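Local coordinates for protein putative glutaryl-CoA dehydrogenase (Thermus thermophilus, PDB 2EBA) that binds flavin-adenine dinucleotide and is probably a tetrameric flavoprotein of the acyl-CoA dehydrogenase family, at residues 1-10 / 291-302; 69-77 / 303-311. One frame throughout, in Å; residues are numbered along the deposited sequence.

Contact 1 (1-10 / 291-302); sequences MLDFYALEDL and LAWHTEGLLLAW
Four rings take a methyl group over one face where the N-terminal residues 1-10 lie along helix segment 291-302. Leu2 CD2 sits over the centre of the His294 ring, 3.4 Å from its centroid and 6° off the normal, a CH-pi contact made as the two side chains lie alongside, running opposite ways. Leu291 CD2 lies in the same way over the Phe4 ring, which has Thr295 OG1 at its edge. Thr295 CG2 stands over the Tyr5 ring, offset toward the rim with its closest approach, 3.4 Å, to Tyr5 CG; the Leu299 CD1 methyl meets that ring obliquely. Farther along, Leu10 CD1 lies over one face of the Trp302 five-membered ring, offset toward its rim, and that ring turns its edge to Leu299 O.

At the edge of the His294 ring, in its plane, a water bonds to His294 ND1 (2.7 Å), accepts from Phe4 N and also reaches Thr295 OG1, bridging the two segments. His294 NE2 bonds to Tyr80 of helix 72-85, so both ring nitrogens are held and the ring's rotation is fixed. Asp3, heading a type I turn to Ala6, reaches forward with its carboxylate (CG anti to N, chi1 -167°): OD1 accepts from Leu7 N at 2.9 Å and OD2 from Glu8 N. That grip braces the start of the 3-10 segment, from which Leu7 CD2 packs on Leu298 CB at 3.6 Å. Here the N-terminal loop, with its short 3-10 turn, lies against the C-terminal all-helical domain of the acyl-CoA dehydrogenase fold, at the interface with the second subunit, whose Leu320 packs on Phe4.

Contact 2 (69-77 / 303-311); sequences GVSSAAYGL and RLARLKDEG
Ser72 and Asp309 turn their side chains alike, each with its gamma atom beside its own backbone N and anti to the carbonyl carbon (chi1 -73° and -72°), and this brings the serine hydroxyl up to the carboxylate. Asp309 thereby grips one residue twice. Its OD2 accepts from Ser72 N at 3.1 Å through the syn lone pair, in a nearly straight bond of 164°, while OD1 accepts a hydrogen bond from Ser72 OG at 2.9 Å, met from well above the carboxylate plane. Lys308 leaves the helix with CG anti to its own N and runs fully extended across Ser72, so that its CD lies 3.2 Å from Ser72 OG; its ammonium goes on to Gln243 of helix 235-269 and comes near the edge of the Tyr75 ring.

Ser72 begins helix 72-85, with Ser71 as N-cap, its OG receiving Ala74 N at 3.0 Å. Asp309 thus takes up an amide of the first turn, and the helix dipole would probably favour its negative charge. This joins the N-terminal and C-terminal helical domains of the acyl-CoA dehydrogenase fold: helix segments 72-77 and 303-309 run roughly antiparallel at 140°, with axes 8.8 Å apart. The small facing residues are consistent with this close approach: Ala305 CB rests 3.7 Å from Ala73 CA. Beside this pair Arg306 bends at chi2 and brings NH1 within 3.9 Å of Ala73 CB, its guanidinium meeting the methyl obliquely. The same NH1 forms a salt bridge with Glu15 of helix 13-29, which also hydrogen-bonds Ser71 OG, and NH2 hydrogen-bonds Leu10 O, while Gly311 closes the C-terminal end of helix 281-309 in a Schellman motif.

Contacts 1 and 2 follow one another along helix 281-309, with centres about 15 Å apart: residues 291-302 serve the N-terminal chain and 303-311 the start of helix 72-85. Along the sequence the order is 1-10, 69-77, 291-302, 303-311, so the segments alternate, and a single helix of the C-terminal domain gathers two parts of the N-terminal region, with further helices and the strands of the middle domain lying between in sequence. The two sites touch where Leu10 O lies 2.7 Å from Arg306 NH2, a probable hydrogen bond. Both also reach the second subunit, so this helix links packing between domains with assembly of the oligomer.

Contact 1 (1-10 / 291-302)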
loop_
_atom_site.group_PDB
_atom_site.type_symbol
_atom_site.label_atom_id
_atom_site.label_comp_id
_atom_site.label_asym_id
_atom_site.label_seq_id
_atom_site.Cartn_x
_atom_site.Cartn_y
_atom_site.Cartn_z
ATOM N N MET A 1 -6.093 28.854 6.883
ATOM C CA MET A 1 -5.755 27.593 6.155
ATOM C C MET A 1 -5.627 26.420 7.132
ATOM O O MET A 1 -5.451 26.621 8.333
ATOM C CB MET A 1 -4.434 27.756 5.398
ATOM C CG MET A 1 -3.251 28.042 6.294
ATOM S SD MET A 1 -1.774 28.305 5.393
ATOM C CE MET A 1 -1.265 26.730 4.965
ATOM N N LEU A 2 -5.728 25.202 6.612
ATOM C CA LEU A 2 -5.589 24.007 7.425
ATOM C C LEU A 2 -4.142 24.004 7.945
ATOM O O LEU A 2 -3.191 24.085 7.170
ATOM C CB LEU A 2 -5.869 22.762 6.573
ATOM C CG LEU A 2 -5.597 21.379 7.170
ATOM C CD1 LEU A 2 -6.481 21.141 8.378
ATOM C CD2 LEU A 2 -5.851 20.323 6.110
ATOM N N ASP A 3 -3.973 23.909 9.256
ATOM C CA ASP A 3 -2.637 23.944 9.824
ATOM C C ASP A 3 -2.601 23.214 11.158
ATOM O O ASP A 3 -2.679 23.835 12.213
ATOM C CB ASP A 3 -2.235 25.404 10.001
ATOM C CG ASP A 3 -0.774 25.582 10.281
ATOM O OD1 ASP A 3 0.001 24.641 10.056
ATOM O OD2 ASP A 3 -0.396 26.684 10.715
ATOM N N PHE A 4 -2.458 21.894 11.104
ATOM C CA PHE A 4 -2.439 21.076 12.305
ATOM C C PHE A 4 -1.212 21.296 13.191
ATOM O O PHE A 4 -1.304 21.160 14.407
ATOM C CB PHE A 4 -2.554 19.594 11.922
ATOM C CG PHE A 4 -2.735 18.668 13.097
ATOM C CD1 PHE A 4 -3.749 18.882 14.029
ATOM C CD2 PHE A 4 -1.904 17.569 13.264
ATOM C CE1 PHE A 4 -3.928 18.015 15.103
ATOM C CE2 PHE A 4 -2.080 16.699 14.339
ATOM C CZ PHE A 4 -3.093 16.927 15.255
ATOM N N TYR A 5 -0.073 21.631 12.596
ATOM C CA TYR A 5 1.156 21.845 13.359
ATOM C C TYR A 5 1.516 23.312 13.530
ATOM O O TYR A 5 2.668 23.650 13.821
ATOM C CB TYR A 5 2.320 21.084 12.705
ATOM C CG TYR A 5 2.547 19.677 13.229
ATOM C CD1 TYR A 5 1.501 18.924 13.770
ATOM C CD2 TYR A 5 3.807 19.083 13.162
ATOM C CE1 TYR A 5 1.706 17.611 14.235
ATOM C CE2 TYR A 5 4.023 17.767 13.622
ATOM C CZ TYR A 5 2.968 17.043 14.154
ATOM O OH TYR A 5 3.166 15.752 14.595
ATOM N N ALA A 6 0.516 24.175 13.355
ATOM C CA ALA A 6 0.654 25.623 13.491
ATOM C C ALA A 6 1.899 26.206 12.834
ATOM O O ALA A 6 2.629 26.983 13.462
ATOM C CB ALA A 6 0.625 26.027 14.972
ATOM N N LEU A 7 2.114 25.856 11.568
ATOM C CA LEU A 7 3.248 26.361 10.828
ATOM C C LEU A 7 3.044 27.841 10.519
ATOM O O LEU A 7 3.993 28.517 10.123
ATOM C CB LEU A 7 3.415 25.616 9.501
ATOM C CG LEU A 7 4.285 24.357 9.366
ATOM C CD1 LEU A 7 5.069 24.042 10.643
ATOM C CD2 LEU A 7 3.390 23.196 9.009
ATOM N N GLU A 8 1.828 28.360 10.687
ATOM C CA GLU A 8 1.648 29.767 10.398
ATOM C C GLU A 8 2.455 30.585 11.375
ATOM O O GLU A 8 2.785 31.743 11.103
ATOM C CB GLU A 8 0.196 30.129 10.449
ATOM C CG GLU A 8 -0.460 29.612 9.221
ATOM C CD GLU A 8 -1.941 29.840 9.225
ATOM O OE1 GLU A 8 -2.659 29.126 9.960
ATOM O OE2 GLU A 8 -2.390 30.753 8.504
ATOM N N ASP A 9 2.779 29.988 12.522
ATOM C CA ASP A 9 3.576 30.691 13.514
ATOM C C ASP A 9 4.925 30.949 12.931
ATOM O O ASP A 9 5.645 31.860 13.360
ATOM C CB ASP A 9 3.730 29.856 14.762
ATOM C CG ASP A 9 2.458 29.813 15.567
ATOM O OD1 ASP A 9 1.554 30.633 15.270
ATOM O OD2 ASP A 9 2.344 28.981 16.492
ATOM N N LEU A 10 5.266 30.155 11.928
ATOM C CA LEU A 10 6.558 30.279 11.297
ATOM C C LEU A 10 6.545 31.195 10.069
ATOM O O LEU A 10 7.539 31.263 9.332
ATOM C CB LEU A 10 7.084 28.906 10.898
ATOM C CG LEU A 10 7.240 27.875 12.004
ATOM C CD1 LEU A 10 7.626 26.575 11.343
ATOM C CD2 LEU A 10 8.295 28.286 13.006
ATOM N N LEU A 291 -5.037 14.107 7.019
ATOM C CA LEU A 291 -4.478 15.128 7.879
ATOM C C LEU A 291 -2.977 14.936 8.064
ATOM O O LEU A 291 -2.214 15.897 8.028
ATOM C CB LEU A 291 -5.188 15.109 9.234
ATOM C CG LEU A 291 -4.798 16.219 10.206
ATOM C CD1 LEU A 291 -5.278 17.560 9.690
ATOM C CD2 LEU A 291 -5.400 15.935 11.557
ATOM N N ALA A 292 -2.555 13.692 8.255
ATOM C CA ALA A 292 -1.143 13.393 8.448
ATOM C C ALA A 292 -0.353 13.842 7.235
ATOM O O ALA A 292 0.653 14.532 7.353
ATOM C CB ALA A 292 -0.941 11.893 8.682
ATOM N N TRP A 293 -0.822 13.461 6.055
ATOM C CA TRP A 293 -0.127 13.833 4.835
ATOM C C TRP A 293 -0.019 15.343 4.664
ATOM O O TRP A 293 1.021 15.860 4.290
ATOM C CB TRP A 293 -0.839 13.230 3.637
ATOM C CG TRP A 293 -0.666 11.761 3.529
ATOM C CD1 TRP A 293 0.349 11.020 4.040
ATOM C CD2 TRP A 293 -1.496 10.858 2.797
ATOM N NE1 TRP A 293 0.209 9.705 3.671
ATOM C CE2 TRP A 293 -0.920 9.578 2.906
ATOM C CE3 TRP A 293 -2.673 11.008 2.054
ATOM C CZ2 TRP A 293 -1.481 8.446 2.299
ATOM C CZ3 TRP A 293 -3.233 9.888 1.450
ATOM C CH2 TRP A 293 -2.637 8.621 1.577
ATOM N N HIS A 294 -1.108 16.042 4.934
ATOM C CA HIS A 294 -1.123 17.482 4.804
ATOM C C HIS A 294 -0.099 18.149 5.703
ATOM O O HIS A 294 0.577 19.074 5.288
ATOM C CB HIS A 294 -2.516 18.020 5.101
ATOM C CG HIS A 294 -2.648 19.493 4.883
ATOM N ND1 HIS A 294 -2.352 20.421 5.860
ATOM C CD2 HIS A 294 -3.033 20.201 3.794
ATOM C CE1 HIS A 294 -2.553 21.635 5.380
ATOM N NE2 HIS A 294 -2.963 21.531 4.131
ATOM N N THR A 295 0.014 17.671 6.938
ATOM C CA THR A 295 0.964 18.221 7.897
ATOM C C THR A 295 2.392 17.976 7.420
ATOM O O THR A 295 3.239 18.859 7.502
ATOM C CB THR A 295 0.755 17.572 9.281
ATOM O OG1 THR A 295 -0.593 17.811 9.711
ATOM C CG2 THR A 295 1.722 18.136 10.298
ATOM N N GLU A 296 2.649 16.769 6.926
ATOM C CA GLU A 296 3.960 16.399 6.421
ATOM C C GLU A 296 4.298 17.264 5.214
ATOM O O GLU A 296 5.409 17.757 5.076
ATOM C CB GLU A 296 3.960 14.923 6.019
ATOM C CG GLU A 296 3.927 13.979 7.203
ATOM C CD GLU A 296 3.740 12.531 6.804
ATOM O OE1 GLU A 296 3.959 11.655 7.666
ATOM O OE2 GLU A 296 3.363 12.268 5.645
ATOM N N GLY A 297 3.316 17.459 4.349
ATOM C CA GLY A 297 3.530 18.256 3.159
ATOM C C GLY A 297 3.850 19.709 3.417
ATOM O O GLY A 297 4.744 20.246 2.794
ATOM N N LEU A 298 3.115 20.351 4.316
ATOM C CA LEU A 298 3.381 21.756 4.630
ATOM C C LEU A 298 4.786 21.962 5.166
ATOM O O LEU A 298 5.455 22.939 4.817
ATOM C CB LEU A 298 2.391 22.289 5.660
ATOM C CG LEU A 298 1.059 22.818 5.156
ATOM C CD1 LEU A 298 0.408 23.584 6.285
ATOM C CD2 LEU A 298 1.263 23.747 3.963
ATOM N N LEU A 299 5.231 21.046 6.016
ATOM C CA LEU A 299 6.564 21.143 6.575
ATOM C C LEU A 299 7.627 21.055 5.489
ATOM O O LEU A 299 8.580 21.824 5.494
ATOM C CB LEU A 299 6.775 20.055 7.629
ATOM C CG LEU A 299 6.322 20.387 9.059
ATOM C CD1 LEU A 299 6.431 19.146 9.891
ATOM C CD2 LEU A 299 7.186 21.486 9.669
ATOM N N LEU A 300 7.469 20.121 4.557
ATOM C CA LEU A 300 8.436 19.984 3.467
ATOM C C LEU A 300 8.484 21.294 2.682
ATOM O O LEU A 300 9.558 21.831 2.415
ATOM C CB LEU A 300 8.044 18.842 2.504
ATOM C CG LEU A 300 8.169 17.382 2.946
ATOM C CD1 LEU A 300 7.857 16.457 1.777
ATOM C CD2 LEU A 300 9.574 17.114 3.455
ATOM N N ALA A 301 7.295 21.783 2.328
ATOM C CA ALA A 301 7.114 23.000 1.549
ATOM C C ALA A 301 7.706 24.205 2.251
ATOM O O ALA A 301 8.388 25.021 1.632
ATOM C CB ALA A 301 5.635 23.225 1.292
ATOM N N TRP A 302 7.422 24.316 3.539
ATOM C CA TRP A 302 7.940 25.410 4.341
ATOM C C TRP A 302 9.464 25.354 4.389
ATOM O O TRP A 302 10.124 26.349 4.149
ATOM C CB TRP A 302 7.386 25.333 5.766
ATOM C CG TRP A 302 8.169 26.160 6.749
ATOM C CD1 TRP A 302 8.080 27.510 6.952
ATOM C CD2 TRP A 302 9.260 25.706 7.556
ATOM N NE1 TRP A 302 9.056 27.924 7.826
ATOM C CE2 TRP A 302 9.796 26.838 8.211
ATOM C CE3 TRP A 302 9.840 24.452 7.785
ATOM C CZ2 TRP A 302 10.891 26.752 9.079
ATOM C CZ3 TRP A 302 10.931 24.367 8.651
ATOM C CH2 TRP A 302 11.443 25.511 9.284
HETATM O O HOH W 1 -1.783 20.467 8.488
#

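Contact 2 (69-77 / 303-311)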
loop_
_atom_site.group_PDB
_atom_site.type_symbol
_atom_site.label_atom_id
_atom_site.label_comp_id
_atom_site.label_asym_id
_atom_site.label_seq_id
_atom_site.Cartn_x
_atom_site.Cartn_y
_atom_site.Cartn_z
ATOM N N GLY A 69 8.543 41.123 -5.542
ATOM C CA GLY A 69 9.674 40.974 -4.650
ATOM C C GLY A 69 9.375 40.360 -3.287
ATOM O O GLY A 69 10.044 40.693 -2.310
ATOM N N VAL A 70 8.382 39.477 -3.201
ATOM C CA VAL A 70 8.074 38.855 -1.921
ATOM C C VAL A 70 8.840 37.554 -1.819
ATOM O O VAL A 70 9.548 37.183 -2.750
ATOM C CB VAL A 70 6.574 38.590 -1.752
ATOM C CG1 VAL A 70 5.818 39.894 -1.854
ATOM C CG2 VAL A 70 6.093 37.604 -2.797
ATOM N N SER A 71 8.694 36.868 -0.689
ATOM C CA SER A 71 9.419 35.623 -0.437
ATOM C C SER A 71 8.941 34.413 -1.205
ATOM O O SER A 71 7.883 34.422 -1.823
ATOM C CB SER A 71 9.377 35.280 1.049
ATOM O OG SER A 71 8.094 34.798 1.412
ATOM N N SER A 72 9.744 33.359 -1.144
ATOM C CA SER A 72 9.413 32.109 -1.800
ATOM C C SER A 72 8.227 31.511 -1.068
ATOM O O SER A 72 7.332 30.949 -1.689
ATOM C CB SER A 72 10.600 31.146 -1.761
ATOM O OG SER A 72 11.608 31.574 -2.661
ATOM N N ALA A 73 8.218 31.647 0.255
ATOM C CA ALA A 73 7.118 31.127 1.050
ATOM C C ALA A 73 5.822 31.766 0.529
ATOM O O ALA A 73 4.808 31.088 0.343
ATOM C CB ALA A 73 7.333 31.465 2.520
ATOM N N ALA A 74 5.872 33.069 0.272
ATOM C CA ALA A 74 4.711 33.803 -0.225
ATOM C C ALA A 74 4.266 33.268 -1.580
ATOM O O ALA A 74 3.071 33.177 -1.847
ATOM C CB ALA A 74 5.030 35.310 -0.324
ATOM N N TYR A 75 5.225 32.928 -2.437
ATOM C CA TYR A 75 4.912 32.378 -3.752
ATOM C C TYR A 75 4.244 31.033 -3.506
ATOM O O TYR A 75 3.196 30.736 -4.070
ATOM C CB TYR A 75 6.201 32.215 -4.577
ATOM C CG TYR A 75 6.068 31.440 -5.889
ATOM C CD1 TYR A 75 4.988 31.646 -6.749
ATOM C CD2 TYR A 75 7.051 30.527 -6.278
ATOM C CE1 TYR A 75 4.895 30.960 -7.960
ATOM C CE2 TYR A 75 6.970 29.841 -7.477
ATOM C CZ TYR A 75 5.890 30.058 -8.315
ATOM O OH TYR A 75 5.796 29.354 -9.496
ATOM N N GLY A 76 4.856 30.234 -2.634
ATOM C CA GLY A 76 4.304 28.935 -2.308
ATOM C C GLY A 76 2.894 29.087 -1.790
ATOM O O GLY A 76 2.012 28.317 -2.145
ATOM N N LEU A 77 2.682 30.101 -0.956
ATOM C CA LEU A 77 1.377 30.373 -0.375
ATOM C C LEU A 77 0.325 30.799 -1.389
ATOM O O LEU A 77 -0.845 30.514 -1.194
ATOM C CB LEU A 77 1.482 31.436 0.725
ATOM C CG LEU A 77 2.162 30.999 2.032
ATOM C CD1 LEU A 77 2.422 32.202 2.939
ATOM C CD2 LEU A 77 1.293 29.981 2.734
ATOM N N ARG A 303 10.015 24.185 4.700
ATOM C CA ARG A 303 11.464 24.008 4.800
ATOM C C ARG A 303 12.188 24.378 3.517
ATOM O O ARG A 303 13.244 25.001 3.537
ATOM C CB ARG A 303 11.792 22.552 5.160
ATOM C CG ARG A 303 13.282 22.240 5.242
ATOM C CD ARG A 303 13.932 23.260 6.111
ATOM N NE ARG A 303 15.368 23.105 6.228
ATOM C CZ ARG A 303 16.170 24.115 6.532
ATOM N NH1 ARG A 303 15.648 25.316 6.724
ATOM N NH2 ARG A 303 17.475 23.922 6.660
ATOM N N LEU A 304 11.603 23.968 2.404
ATOM C CA LEU A 304 12.149 24.214 1.089
ATOM C C LEU A 304 12.086 25.695 0.748
ATOM O O LEU A 304 12.949 26.204 0.054
ATOM C CB LEU A 304 11.349 23.407 0.064
ATOM C CG LEU A 304 12.143 22.480 -0.857
ATOM C CD1 LEU A 304 12.992 21.521 -0.035
ATOM C CD2 LEU A 304 11.193 21.729 -1.753
ATOM N N ALA A 305 11.050 26.379 1.230
ATOM C CA ALA A 305 10.883 27.804 0.966
ATOM C C ALA A 305 12.004 28.589 1.618
ATOM O O ALA A 305 12.543 29.515 1.021
ATOM C CB ALA A 305 9.529 28.300 1.483
ATOM N N ARG A 306 12.358 28.220 2.843
ATOM C CA ARG A 306 13.433 28.916 3.536
ATOM C C ARG A 306 14.768 28.607 2.874
ATOM O O ARG A 306 15.542 29.516 2.598
ATOM C CB ARG A 306 13.460 28.534 5.021
ATOM C CG ARG A 306 12.177 28.902 5.779
ATOM C CD ARG A 306 11.793 30.381 5.638
ATOM N NE ARG A 306 10.621 30.729 6.446
ATOM C CZ ARG A 306 9.784 31.732 6.180
ATOM N NH1 ARG A 306 9.977 32.505 5.120
ATOM N NH2 ARG A 306 8.741 31.959 6.966
ATOM N N LEU A 307 15.034 27.333 2.607
ATOM C CA LEU A 307 16.281 26.965 1.948
ATOM C C LEU A 307 16.408 27.734 0.629
ATOM O O LEU A 307 17.487 28.193 0.260
ATOM C CB LEU A 307 16.319 25.457 1.667
ATOM C CG LEU A 307 16.605 24.499 2.822
ATOM C CD1 LEU A 307 16.378 23.063 2.361
ATOM C CD2 LEU A 307 18.031 24.693 3.301
ATOM N N LYS A 308 15.288 27.882 -0.070
ATOM C CA LYS A 308 15.286 28.556 -1.352
ATOM C C LYS A 308 15.747 30.009 -1.270
ATOM O O LYS A 308 16.586 30.441 -2.058
ATOM C CB LYS A 308 13.899 28.480 -1.974
ATOM C CG LYS A 308 13.901 28.898 -3.416
ATOM C CD LYS A 308 12.521 28.875 -4.030
ATOM C CE LYS A 308 12.576 29.431 -5.443
ATOM N NZ LYS A 308 11.231 29.590 -6.043
ATOM N N ASP A 309 15.213 30.758 -0.316
ATOM C CA ASP A 309 15.600 32.144 -0.175
ATOM C C ASP A 309 17.013 32.327 0.347
ATOM O O ASP A 309 17.618 33.369 0.113
ATOM C CB ASP A 309 14.621 32.894 0.720
ATOM C CG ASP A 309 13.291 33.133 0.039
ATOM O OD1 ASP A 309 13.314 33.368 -1.182
ATOM O OD2 ASP A 309 12.232 33.094 0.706
ATOM N N GLU A 310 17.548 31.332 1.047
ATOM C CA GLU A 310 18.913 31.449 1.560
ATOM C C GLU A 310 19.932 30.854 0.581
ATOM O O GLU A 310 21.118 30.713 0.890
ATOM C CB GLU A 310 19.027 30.820 2.965
ATOM C CG GLU A 310 18.624 29.364 3.110
ATOM C CD GLU A 310 18.174 29.013 4.532
ATOM O OE1 GLU A 310 18.457 27.882 4.974
ATOM O OE2 GLU A 310 17.524 29.851 5.195
ATOM N N GLY A 311 19.442 30.535 -0.616
ATOM C CA GLY A 311 20.280 29.992 -1.671
ATOM C C GLY A 311 20.839 28.610 -1.446
ATOM O O GLY A 311 21.862 28.266 -2.039
#